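Local atomic coordinates of DNA damage response protein Rtt109, putative (Neosartorya fumigata, PDB entry 5ZB9), a protein that probably transfers the acetyl group of acetyl-CoA to lysine side chains of histones, notably of histone H3. Residues A[76-81]-A[87-92]. Sequence-based numbering, arbitrary orientation.
Sequences IEVLVY and TTIFVS
Ser92 turns its hydroxyl between its own N and carbonyl carbon (chi1 55°), and Glu77 holds CG anti to its backbone N (chi1 -177°) with the chain extended beyond CG, which carries OE2 to that hydroxyl beside the backbone ladder of an antiparallel beta hairpin, strands 71-82 and 86-96, in the central sheet of this histone acetyltransferase. The pairing is regular from Val78-Val91 to Tyr81-Thr88: Leu79 with Phe90 and Tyr81 with Thr88 are hydrogen-bonded pairs, with Phe90 N to Leu79 O at 2.8 Å. Beyond it Ser92 N still bonds to Glu77 O, while Glu77 also bonds with the backbone of Lys93.

On the face of Val78, Val80, Ile89 and Val91, Val78 CG1 and Ile89 CG2 touch at 3.4 Å, and helix 111-127 packs over this layer through Phe119, Leu123 and Val124. On the other face Leu79 CD1 meets the Phe90 ring at its edge, 4.1 Å from CD2, while Phe90 CB approaches CE1 at the Tyr81 ring edge; Phe259 stacks on Phe90. At the Glu77-Ser92 end, Ile76 borders Ala94, a CoA-binding residue, though no CoA is bound here.

Glu77 OE2 also forms a salt bridge with Lys93; Ser92 OG donates to this oxygen at 2.7 Å, on its anti side and 23° out of the carboxylate plane.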
loop_
_atom_site.group_PDB
_atom_site.type_symbol
_atom_site.label_atom_id
_atom_site.label_comp_id
_atom_site.label_asym_id
_atom_site.label_seq_id
_atom_site.Cartn_x
_atom_site.Cartn_y
_atom_site.Cartn_z
ATOM N N ILE A 76 -6.829 -8.557 -0.013
ATOM C CA ILE A 76 -5.969 -7.387 -0.080
ATOM C C ILE A 76 -5.090 -7.437 -1.319
ATOM O O ILE A 76 -4.404 -8.435 -1.574
ATOM C CB ILE A 76 -5.106 -7.242 1.204
ATOM C CG1 ILE A 76 -4.147 -6.069 1.077
ATOM C CG2 ILE A 76 -4.358 -8.535 1.538
ATOM C CD1 ILE A 76 -3.473 -5.725 2.374
ATOM N N GLU A 77 -5.150 -6.369 -2.116
ATOM C CA GLU A 77 -4.290 -6.256 -3.284
ATOM C C GLU A 77 -3.175 -5.266 -3.010
ATOM O O GLU A 77 -3.407 -4.184 -2.478
ATOM C CB GLU A 77 -5.070 -5.825 -4.526
ATOM C CG GLU A 77 -4.199 -5.777 -5.784
ATOM C CD GLU A 77 -4.964 -5.373 -7.039
ATOM O OE1 GLU A 77 -4.986 -6.167 -8.007
ATOM O OE2 GLU A 77 -5.529 -4.258 -7.069
ATOM N N VAL A 78 -1.959 -5.652 -3.373
ATOM C CA VAL A 78 -0.803 -4.793 -3.193
ATOM C C VAL A 78 -0.003 -4.704 -4.481
ATOM O O VAL A 78 0.334 -5.728 -5.064
ATOM C CB VAL A 78 0.111 -5.309 -2.088
ATOM C CG1 VAL A 78 1.245 -4.343 -1.872
ATOM C CG2 VAL A 78 -0.676 -5.535 -0.797
ATOM N N LEU A 79 0.292 -3.484 -4.925
ATOM C CA LEU A 79 1.102 -3.280 -6.118
ATOM C C LEU A 79 2.531 -2.920 -5.738
ATOM O O LEU A 79 2.759 -1.994 -4.950
ATOM C CB LEU A 79 0.503 -2.182 -6.993
ATOM C CG LEU A 79 -1.011 -2.230 -7.216
ATOM C CD1 LEU A 79 -1.459 -0.998 -8.001
ATOM C CD2 LEU A 79 -1.425 -3.511 -7.925
ATOM N N VAL A 80 3.497 -3.652 -6.287
ATOM C CA VAL A 80 4.902 -3.347 -6.044
ATOM C C VAL A 80 5.504 -2.701 -7.280
ATOM O O VAL A 80 5.563 -3.316 -8.340
ATOM C CB VAL A 80 5.721 -4.605 -5.676
ATOM C CG1 VAL A 80 7.151 -4.222 -5.312
ATOM C CG2 VAL A 80 5.071 -5.356 -4.528
ATOM N N TYR A 81 5.925 -1.448 -7.140
ATOM C CA TYR A 81 6.595 -0.720 -8.214
ATOM C C TYR A 81 8.100 -0.727 -7.996
ATOM O O TYR A 81 8.569 -0.687 -6.861
ATOM C CB TYR A 81 6.108 0.726 -8.294
ATOM C CG TYR A 81 4.625 0.901 -8.533
ATOM C CD1 TYR A 81 3.731 0.985 -7.469
ATOM C CD2 TYR A 81 4.119 1.009 -9.819
ATOM C CE1 TYR A 81 2.383 1.158 -7.688
ATOM C CE2 TYR A 81 2.766 1.179 -10.045
ATOM C CZ TYR A 81 1.905 1.252 -8.980
ATOM O OH TYR A 81 0.561 1.424 -9.211
ATOM N N THR A 87 11.829 1.329 -4.481
ATOM C CA THR A 87 10.794 0.299 -4.444
ATOM C C THR A 87 9.572 0.864 -3.730
ATOM O O THR A 87 9.682 1.400 -2.625
ATOM C CB THR A 87 11.241 -0.983 -3.714
ATOM O OG1 THR A 87 12.408 -1.523 -4.337
ATOM C CG2 THR A 87 10.125 -2.031 -3.748
ATOM N N THR A 88 8.409 0.744 -4.359
ATOM C CA THR A 88 7.182 1.225 -3.744
ATOM C C THR A 88 6.174 0.109 -3.583
ATOM O O THR A 88 5.745 -0.499 -4.558
ATOM C CB THR A 88 6.546 2.364 -4.556
ATOM O OG1 THR A 88 7.469 3.452 -4.641
ATOM C CG2 THR A 88 5.273 2.849 -3.874
ATOM N N ILE A 89 5.801 -0.153 -2.339
ATOM C CA ILE A 89 4.763 -1.119 -2.043
ATOM C C ILE A 89 3.443 -0.399 -1.727
ATOM O O ILE A 89 3.288 0.222 -0.672
ATOM C CB ILE A 89 5.188 -2.019 -0.889
ATOM C CG1 ILE A 89 6.484 -2.751 -1.266
ATOM C CG2 ILE A 89 4.099 -3.018 -0.560
ATOM C CD1 ILE A 89 6.965 -3.706 -0.210
ATOM N N PHE A 90 2.502 -0.474 -2.667
ATOM C CA PHE A 90 1.266 0.290 -2.573
ATOM C C PHE A 90 0.052 -0.604 -2.400
ATOM O O PHE A 90 -0.152 -1.538 -3.176
ATOM C CB PHE A 90 1.081 1.163 -3.820
ATOM C CG PHE A 90 -0.249 1.856 -3.879
ATOM C CD1 PHE A 90 -0.516 2.937 -3.055
ATOM C CD2 PHE A 90 -1.230 1.427 -4.758
ATOM C CE1 PHE A 90 -1.750 3.582 -3.105
ATOM C CE2 PHE A 90 -2.461 2.066 -4.813
ATOM C CZ PHE A 90 -2.721 3.145 -3.985
ATOM N N VAL A 91 -0.754 -0.311 -1.383
ATOM C CA VAL A 91 -1.996 -1.045 -1.156
ATOM C C VAL A 91 -3.090 -0.459 -2.043
ATOM O O VAL A 91 -3.428 0.716 -1.913
ATOM C CB VAL A 91 -2.440 -0.977 0.316
ATOM C CG1 VAL A 91 -3.666 -1.852 0.545
ATOM C CG2 VAL A 91 -1.292 -1.372 1.236
ATOM N N SER A 92 -3.636 -1.261 -2.950
ATOM C CA SER A 92 -4.637 -0.748 -3.870
ATOM C C SER A 92 -6.042 -1.123 -3.438
ATOM O O SER A 92 -6.985 -0.377 -3.682
ATOM C CB SER A 92 -4.376 -1.250 -5.288
ATOM O OG SER A 92 -4.306 -2.662 -5.319
#